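Local coordinates for protein exosome complex component Rrp41 (PDB 3M7N) that probably serves as the catalytic subunit of the archaeal exosome, degrading RNA in the 3'->5' direction and also able to synthesize heteromeric RNA tails, at residues T160-L173 / Q217-Y230. The protein carries 1 engineered substitution. Residues are numbered along the deposited sequence; the frame is centred on the assembly and turned at random.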
ATOM      1  N   THR E 160     -30.005 -17.557   3.217  1.00 21.90           N
ATOM      2  CA  THR E 160     -30.820 -17.606   2.025  1.00 24.26           C
ATOM      3  C   THR E 160     -31.326 -16.205   1.729  1.00 24.90           C
ATOM      4  O   THR E 160     -31.688 -15.447   2.633  1.00 29.27           O
ATOM      5  CB  THR E 160     -32.002 -18.624   2.186  1.00 27.57           C
ATOM      6  OG1 THR E 160     -31.497 -19.892   2.637  1.00 22.93           O
ATOM      7  CG2 THR E 160     -32.757 -18.801   0.864  1.00 24.68           C
ATOM      8  N   SER E 161     -31.377 -15.853   0.463  1.00 22.56           N
ATOM      9  CA  SER E 161     -31.525 -14.458   0.139  1.00 25.43           C
ATOM     10  C   SER E 161     -32.414 -14.231  -1.079  1.00 24.80           C
ATOM     11  O   SER E 161     -32.298 -14.945  -2.075  1.00 28.99           O
ATOM     12  CB  SER E 161     -30.116 -13.861  -0.071  1.00 26.13           C
ATOM     13  OG  SER E 161     -30.173 -12.535  -0.557  1.00 27.28           O
ATOM     14  N   VAL E 162     -33.300 -13.242  -0.981  1.00 21.68           N
ATOM     15  CA  VAL E 162     -34.053 -12.733  -2.120  1.00 22.99           C
ATOM     16  C   VAL E 162     -34.404 -11.272  -1.886  1.00 22.95           C
ATOM     17  O   VAL E 162     -34.483 -10.824  -0.747  1.00 24.17           O
ATOM     18  CB  VAL E 162     -35.458 -13.397  -2.265  1.00 27.59           C
ATOM     19  CG1 VAL E 162     -35.738 -13.770  -3.715  1.00 28.59           C
ATOM     20  CG2 VAL E 162     -35.623 -14.552  -1.330  1.00 31.26           C
ATOM     21  N   ALA E 163     -34.695 -10.559  -2.963  1.00 20.82           N
ATOM     22  CA  ALA E 163     -35.210  -9.206  -2.866  1.00 26.95           C
ATOM     23  C   ALA E 163     -36.709  -9.186  -3.181  1.00 31.74           C
ATOM     24  O   ALA E 163     -37.214 -10.024  -3.917  1.00 29.75           O
ATOM     25  CB  ALA E 163     -34.469  -8.272  -3.830  1.00 24.75           C
ATOM     26  N   VAL E 164     -37.417  -8.226  -2.603  1.00 31.19           N
ATOM     27  CA  VAL E 164     -38.776  -7.959  -3.013  1.00 31.35           C
ATOM     28  C   VAL E 164     -38.730  -6.601  -3.665  1.00 35.42           C
ATOM     29  O   VAL E 164     -38.090  -5.684  -3.140  1.00 36.35           O
ATOM     30  CB  VAL E 164     -39.745  -7.924  -1.815  1.00 32.70           C
ATOM     31  CG1 VAL E 164     -41.041  -7.213  -2.199  1.00 30.05           C
ATOM     32  CG2 VAL E 164     -40.020  -9.338  -1.308  1.00 28.88           C
ATOM     33  N   GLY E 165     -39.380  -6.478  -4.816  1.00 31.67           N
ATOM     34  CA  GLY E 165     -39.487  -5.205  -5.500  1.00 29.51           C
ATOM     35  C   GLY E 165     -40.877  -4.628  -5.335  1.00 33.99           C
ATOM     36  O   GLY E 165     -41.735  -5.193  -4.665  1.00 29.81           O
ATOM     37  N   LYS E 166     -41.095  -3.478  -5.943  1.00 34.38           N
ATOM     38  CA  LYS E 166     -42.407  -2.886  -5.959  1.00 33.71           C
ATOM     39  C   LYS E 166     -42.617  -2.300  -7.342  1.00 35.26           C
ATOM     40  O   LYS E 166     -41.837  -1.462  -7.795  1.00 36.31           O
ATOM     41  CB  LYS E 166     -42.552  -1.820  -4.874  1.00 33.82           C
ATOM     42  CG  LYS E 166     -43.932  -1.154  -4.867  1.00 34.18           C
ATOM     43  CD  LYS E 166     -44.084  -0.191  -3.707  1.00 34.40           C
ATOM     44  CE  LYS E 166     -45.076   0.910  -3.994  1.00 34.41           C
ATOM     45  NZ  LYS E 166     -45.106   1.833  -2.825  1.00 36.55           N
ATOM     46  N   ALA E 167     -43.665  -2.767  -8.014  1.00 35.74           N
ATOM     47  CA  ALA E 167     -43.934  -2.391  -9.393  1.00 36.33           C
ATOM     48  C   ALA E 167     -45.407  -2.038  -9.582  1.00 39.56           C
ATOM     49  O   ALA E 167     -46.295  -2.778  -9.152  1.00 38.79           O
ATOM     50  CB  ALA E 167     -43.521  -3.514 -10.324  1.00 36.91           C
ATOM     51  N   ASP E 168     -45.657  -0.889 -10.206  1.00 42.02           N
ATOM     52  CA  ASP E 168     -47.022  -0.404 -10.407  1.00 39.35           C
ATOM     53  C   ASP E 168     -47.813  -0.483  -9.129  1.00 41.03           C
ATOM     54  O   ASP E 168     -49.001  -0.779  -9.154  1.00 42.99           O
ATOM     55  CB  ASP E 168     -47.748  -1.229 -11.457  1.00 38.55           C
ATOM     56  CG  ASP E 168     -47.150  -1.075 -12.838  1.00 47.43           C
ATOM     57  OD1 ASP E 168     -47.405  -1.959 -13.680  1.00 52.23           O
ATOM     58  OD2 ASP E 168     -46.436  -0.079 -13.089  1.00 45.68           O
ATOM     59  N   GLY E 169     -47.155  -0.242  -8.005  1.00 37.94           N
ATOM     60  CA  GLY E 169     -47.845  -0.211  -6.734  1.00 34.70           C
ATOM     61  C   GLY E 169     -47.943  -1.584  -6.111  1.00 36.26           C
ATOM     62  O   GLY E 169     -48.438  -1.734  -5.001  1.00 38.73           O
ATOM     63  N   GLN E 170     -47.465  -2.595  -6.819  1.00 36.32           N
ATOM     64  CA  GLN E 170     -47.601  -3.964  -6.338  1.00 39.74           C
ATOM     65  C   GLN E 170     -46.261  -4.561  -5.911  1.00 36.54           C
ATOM     66  O   GLN E 170     -45.264  -4.422  -6.614  1.00 33.25           O
ATOM     67  CB  GLN E 170     -48.246  -4.829  -7.424  1.00 41.36           C
ATOM     68  CG  GLN E 170     -47.892  -6.314  -7.330  1.00 49.28           C
ATOM     69  CD  GLN E 170     -48.941  -7.140  -6.589  1.00 52.01           C
ATOM     70  OE1 GLN E 170     -48.780  -7.471  -5.402  1.00 50.23           O
ATOM     71  NE2 GLN E 170     -50.022  -7.481  -7.292  1.00 55.68           N
ATOM     72  N   LEU E 171     -46.246  -5.212  -4.751  1.00 36.66           N
ATOM     73  CA  LEU E 171     -45.072  -5.951  -4.296  1.00 32.68           C
ATOM     74  C   LEU E 171     -44.819  -7.140  -5.219  1.00 37.86           C
ATOM     75  O   LEU E 171     -45.744  -7.875  -5.580  1.00 36.99           O
ATOM     76  CB  LEU E 171     -45.253  -6.446  -2.860  1.00 28.02           C
ATOM     77  CG  LEU E 171     -44.650  -5.638  -1.706  1.00 36.73           C
ATOM     78  CD1 LEU E 171     -44.472  -4.166  -2.040  1.00 34.06           C
ATOM     79  CD2 LEU E 171     -45.487  -5.804  -0.456  1.00 34.77           C
ATOM     80  N   VAL E 172     -43.570  -7.331  -5.621  1.00 34.86           N
ATOM     81  CA  VAL E 172     -43.257  -8.506  -6.415  1.00 30.91           C
ATOM     82  C   VAL E 172     -42.053  -9.203  -5.829  1.00 32.25           C
ATOM     83  O   VAL E 172     -41.185  -8.561  -5.244  1.00 35.19           O
ATOM     84  CB  VAL E 172     -43.041  -8.157  -7.882  1.00 30.19           C
ATOM     85  CG1 VAL E 172     -44.324  -7.555  -8.472  1.00 33.64           C
ATOM     86  CG2 VAL E 172     -41.883  -7.184  -8.030  1.00 35.42           C
ATOM     87  N   LEU E 173     -42.006 -10.520  -5.980  1.00 33.12           N
ATOM     88  CA  LEU E 173     -40.901 -11.313  -5.467  1.00 31.45           C
ATOM     89  C   LEU E 173     -39.788 -11.398  -6.499  1.00 32.67           C
ATOM     90  O   LEU E 173     -40.063 -11.676  -7.659  1.00 30.62           O
ATOM     91  CB  LEU E 173     -41.399 -12.713  -5.145  1.00 31.80           C
ATOM     92  CG  LEU E 173     -40.381 -13.713  -4.607  1.00 35.68           C
ATOM     93  CD1 LEU E 173     -39.760 -13.232  -3.305  1.00 23.20           C
ATOM     94  CD2 LEU E 173     -41.080 -15.058  -4.433  1.00 30.74           C
ATOM     95  N   GLN E 217     -45.439  -6.322   4.585  1.00 31.54           N
ATOM     96  CA  GLN E 217     -45.842  -7.320   3.606  1.00 31.63           C
ATOM     97  C   GLN E 217     -44.648  -7.851   2.795  1.00 37.27           C
ATOM     98  O   GLN E 217     -44.589  -9.039   2.452  1.00 36.84           O
ATOM     99  CB  GLN E 217     -46.912  -6.738   2.676  1.00 31.46           C
ATOM    100  CG  GLN E 217     -48.210  -6.437   3.406  1.00 36.81           C
ATOM    101  CD  GLN E 217     -48.996  -5.276   2.813  1.00 43.35           C
ATOM    102  OE1 GLN E 217     -49.019  -5.075   1.601  1.00 45.37           O
ATOM    103  NE2 GLN E 217     -49.656  -4.512   3.678  1.00 40.54           N
ATOM    104  N   ALA E 218     -43.698  -6.970   2.489  1.00 34.28           N
ATOM    105  CA  ALA E 218     -42.505  -7.368   1.735  1.00 33.87           C
ATOM    106  C   ALA E 218     -41.723  -8.434   2.498  1.00 31.41           C
ATOM    107  O   ALA E 218     -41.268  -9.420   1.909  1.00 32.46           O
ATOM    108  CB  ALA E 218     -41.622  -6.163   1.435  1.00 31.92           C
ATOM    109  N   ILE E 219     -41.596  -8.250   3.809  1.00 30.47           N
ATOM    110  CA  ILE E 219     -40.947  -9.250   4.644  1.00 31.87           C
ATOM    111  C   ILE E 219     -41.646 -10.602   4.532  1.00 33.53           C
ATOM    112  O   ILE E 219     -40.986 -11.640   4.447  1.00 32.02           O
ATOM    113  CB  ILE E 219     -40.907  -8.853   6.129  1.00 34.88           C
ATOM    114  CG1 ILE E 219     -40.166  -7.542   6.324  1.00 33.54           C
ATOM    115  CG2 ILE E 219     -40.189  -9.922   6.947  1.00 36.88           C
ATOM    116  CD1 ILE E 219     -39.956  -7.213   7.790  1.00 35.26           C
ATOM    117  N   GLU E 220     -42.978 -10.601   4.536  1.00 33.36           N
ATOM    118  CA  GLU E 220     -43.702 -11.868   4.410  1.00 36.96           C
ATOM    119  C   GLU E 220     -43.417 -12.524   3.065  1.00 31.39           C
ATOM    120  O   GLU E 220     -43.141 -13.717   3.006  1.00 29.49           O
ATOM    121  CB  GLU E 220     -45.221 -11.702   4.626  1.00 34.80           C
ATOM    122  CG  GLU E 220     -45.587 -11.299   6.048  1.00 32.45           C
ATOM    123  CD  GLU E 220     -44.986 -12.229   7.077  1.00 41.00           C
ATOM    124  OE1 GLU E 220     -44.224 -11.750   7.965  1.00 41.39           O
ATOM    125  OE2 GLU E 220     -45.275 -13.448   6.991  1.00 43.22           O
ATOM    126  N   LEU E 221     -43.479 -11.735   1.998  1.00 29.96           N
ATOM    127  CA  LEU E 221     -43.226 -12.235   0.655  1.00 30.13           C
ATOM    128  C   LEU E 221     -41.833 -12.840   0.562  1.00 35.15           C
ATOM    129  O   LEU E 221     -41.655 -13.959   0.076  1.00 34.07           O
ATOM    130  CB  LEU E 221     -43.321 -11.097  -0.338  1.00 33.60           C
ATOM    131  CG  LEU E 221     -44.183 -11.273  -1.574  1.00 39.31           C
ATOM    132  CD1 LEU E 221     -43.643 -10.370  -2.658  1.00 33.67           C
ATOM    133  CD2 LEU E 221     -44.220 -12.725  -2.034  1.00 37.55           C
ATOM    134  N   ALA E 222     -40.841 -12.101   1.048  1.00 33.62           N
ATOM    135  CA  ALA E 222     -39.458 -12.554   0.951  1.00 32.46           C
ATOM    136  C   ALA E 222     -39.229 -13.860   1.711  1.00 31.33           C
ATOM    137  O   ALA E 222     -38.557 -14.757   1.205  1.00 32.79           O
ATOM    138  CB  ALA E 222     -38.492 -11.468   1.431  1.00 29.59           C
ATOM    139  N   LYS E 223     -39.768 -13.971   2.922  1.00 28.54           N
ATOM    140  CA  LYS E 223     -39.628 -15.221   3.676  1.00 33.63           C
ATOM    141  C   LYS E 223     -40.137 -16.432   2.874  1.00 34.80           C
ATOM    142  O   LYS E 223     -39.484 -17.479   2.778  1.00 29.68           O
ATOM    143  CB  LYS E 223     -40.343 -15.119   5.013  1.00 32.45           C
ATOM    144  CG  LYS E 223     -39.718 -14.112   5.944  1.00 29.41           C
ATOM    145  CD  LYS E 223     -40.303 -14.258   7.340  1.00 33.91           C
ATOM    146  CE  LYS E 223     -41.761 -13.816   7.348  1.00 37.03           C
ATOM    147  NZ  LYS E 223     -42.415 -14.053   8.657  1.00 41.22           N
ATOM    148  N   LYS E 224     -41.299 -16.260   2.265  1.00 37.46           N
ATOM    149  CA  LYS E 224     -41.862 -17.300   1.419  1.00 39.32           C
ATOM    150  C   LYS E 224     -40.880 -17.709   0.306  1.00 34.81           C
ATOM    151  O   LYS E 224     -40.494 -18.871   0.200  1.00 34.52           O
ATOM    152  CB  LYS E 224     -43.203 -16.840   0.838  1.00 36.97           C
ATOM    153  CG  LYS E 224     -43.756 -17.757  -0.223  1.00 42.11           C
ATOM    154  CD  LYS E 224     -45.184 -17.380  -0.586  1.00 51.93           C
ATOM    155  CE  LYS E 224     -45.726 -18.228  -1.742  1.00 46.11           C
ATOM    156  NZ  LYS E 224     -46.898 -17.531  -2.370  1.00 60.59           N
ATOM    157  N   GLY E 225     -40.485 -16.754  -0.526  1.00 32.08           N
ATOM    158  CA  GLY E 225     -39.499 -17.028  -1.553  1.00 31.39           C
ATOM    159  C   GLY E 225     -38.227 -17.631  -0.966  1.00 33.36           C
ATOM    160  O   GLY E 225     -37.662 -18.570  -1.525  1.00 31.22           O
ATOM    161  N   ALA E 226     -37.781 -17.102   0.172  1.00 32.27           N
ATOM    162  CA  ALA E 226     -36.564 -17.606   0.814  1.00 34.03           C
ATOM    163  C   ALA E 226     -36.670 -19.097   1.121  1.00 30.75           C
ATOM    164  O   ALA E 226     -35.716 -19.849   0.904  1.00 32.44           O
ATOM    165  CB  ALA E 226     -36.221 -16.805   2.079  1.00 28.51           C
ATOM    166  N   LEU E 227     -37.825 -19.529   1.618  1.00 33.33           N
ATOM    167  CA  LEU E 227     -38.029 -20.954   1.886  1.00 33.93           C
ATOM    168  C   LEU E 227     -37.978 -21.792   0.616  1.00 30.91           C
ATOM    169  O   LEU E 227     -37.505 -22.919   0.643  1.00 30.04           O
ATOM    170  CB  LEU E 227     -39.324 -21.210   2.650  1.00 31.14           C
ATOM    171  CG  LEU E 227     -39.146 -20.900   4.134  1.00 41.17           C
ATOM    172  CD1 LEU E 227     -40.486 -20.863   4.861  1.00 43.62           C
ATOM    173  CD2 LEU E 227     -38.168 -21.879   4.791  1.00 36.04           C
ATOM    174  N   GLN E 228     -38.465 -21.245  -0.491  1.00 27.03           N
ATOM    175  CA  GLN E 228     -38.394 -21.960  -1.764  1.00 31.27           C
ATOM    176  C   GLN E 228     -36.937 -22.146  -2.203  1.00 30.99           C
ATOM    177  O   GLN E 228     -36.494 -23.267  -2.441  1.00 33.15           O
ATOM    178  CB  GLN E 228     -39.221 -21.250  -2.856  1.00 36.06           C
ATOM    179  CG  GLN E 228     -40.734 -21.283  -2.596  1.00 38.40           C
ATOM    180  CD  GLN E 228     -41.588 -20.673  -3.712  1.00 39.61           C
ATOM    181  OE1 GLN E 228     -42.773 -20.998  -3.835  1.00 52.11           O
ATOM    182  NE2 GLN E 228     -41.008 -19.790  -4.511  1.00 30.64           N
ATOM    183  N   ILE E 229     -36.189 -21.046  -2.283  1.00 34.31           N
ATOM    184  CA  ILE E 229     -34.770 -21.089  -2.648  1.00 29.79           C
ATOM    185  C   ILE E 229     -33.999 -22.016  -1.719  1.00 30.80           C
ATOM    186  O   ILE E 229     -33.162 -22.809  -2.160  1.00 29.84           O
ATOM    187  CB  ILE E 229     -34.140 -19.694  -2.585  1.00 31.32           C
ATOM    188  CG1 ILE E 229     -34.817 -18.757  -3.573  1.00 26.57           C
ATOM    189  CG2 ILE E 229     -32.623 -19.741  -2.849  1.00 28.70           C
ATOM    190  CD1 ILE E 229     -34.340 -17.345  -3.437  1.00 24.23           C
ATOM    191  N   TYR E 230     -34.281 -21.919  -0.426  1.00 29.10           N
ATOM    192  CA  TYR E 230     -33.542 -22.727   0.525  1.00 28.15           C
ATOM    193  C   TYR E 230     -33.599 -24.225   0.208  1.00 37.67           C
ATOM    194  O   TYR E 230     -32.578 -24.920   0.282  1.00 31.96           O
ATOM    195  CB  TYR E 230     -34.040 -22.487   1.928  1.00 31.50           C
ATOM    196  CG  TYR E 230     -33.546 -23.539   2.864  1.00 34.96           C
ATOM    197  CD1 TYR E 230     -32.239 -23.508   3.339  1.00 34.86           C
ATOM    198  CD2 TYR E 230     -34.368 -24.587   3.249  1.00 34.44           C
ATOM    199  CE1 TYR E 230     -31.769 -24.479   4.186  1.00 36.50           C
ATOM    200  CE2 TYR E 230     -33.914 -25.564   4.094  1.00 37.07           C
ATOM    201  CZ  TYR E 230     -32.610 -25.505   4.566  1.00 43.50           C
ATOM    202  OH  TYR E 230     -32.145 -26.482   5.414  1.00 46.75           O
TER
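The ring of Tyr-230 meets Thr-160 at its edge: OG1 of Thr-160 lies near the ring plane, 3.8 Å from CD1 of Tyr-230, while the rest of the ring leads away from the strand; Tyr-230 also packs on an apolar side chain of another protein chain. Threonine suits this spot because its branches divide the work. The hydroxyl sits beside its own backbone N and hydrogen-bonds to Gln-233, whereas CG2, anti to that N (chi1 of OG1 -51°), packs against the helix, 3.8 Å from CB of Ile-229. Ile-229 in turn reaches past it with CD1, 3.7 Å from CG2 of Val-162, and the two aliphatic chains run obliquely across each other. Further along the strand Val-164 straddles the helix surface, its CG1 3.8 Å from CB of Ala-218 and its CG2 3.8 Å from CB of Ala-222. The small side chains of Ala-218, Ala-222 and Ala-226 let the backbones come close, the axes of strand 160-167 and the helix approaching to 7.5 Å. Gly-225 carries this further: with no side chain there, CD2 of Leu-173 settles 3.8 Å from its CA. Leu-221 covers the hairpin's second strand, CD1 lying 4.1 Å from CB of Leu-173, and at the more open end CD2 of Leu-171 touches Gln-217 by its aliphatic CB. No hydrogen bond joins the two segments; apolar contact holds them. Ser-161, on the other face of the strand, packs on helix 136-150. This is a long helix, 212-248, laid across an antiparallel four-stranded sheet, within the second 3' exoribonuclease domain of the RNase PH family.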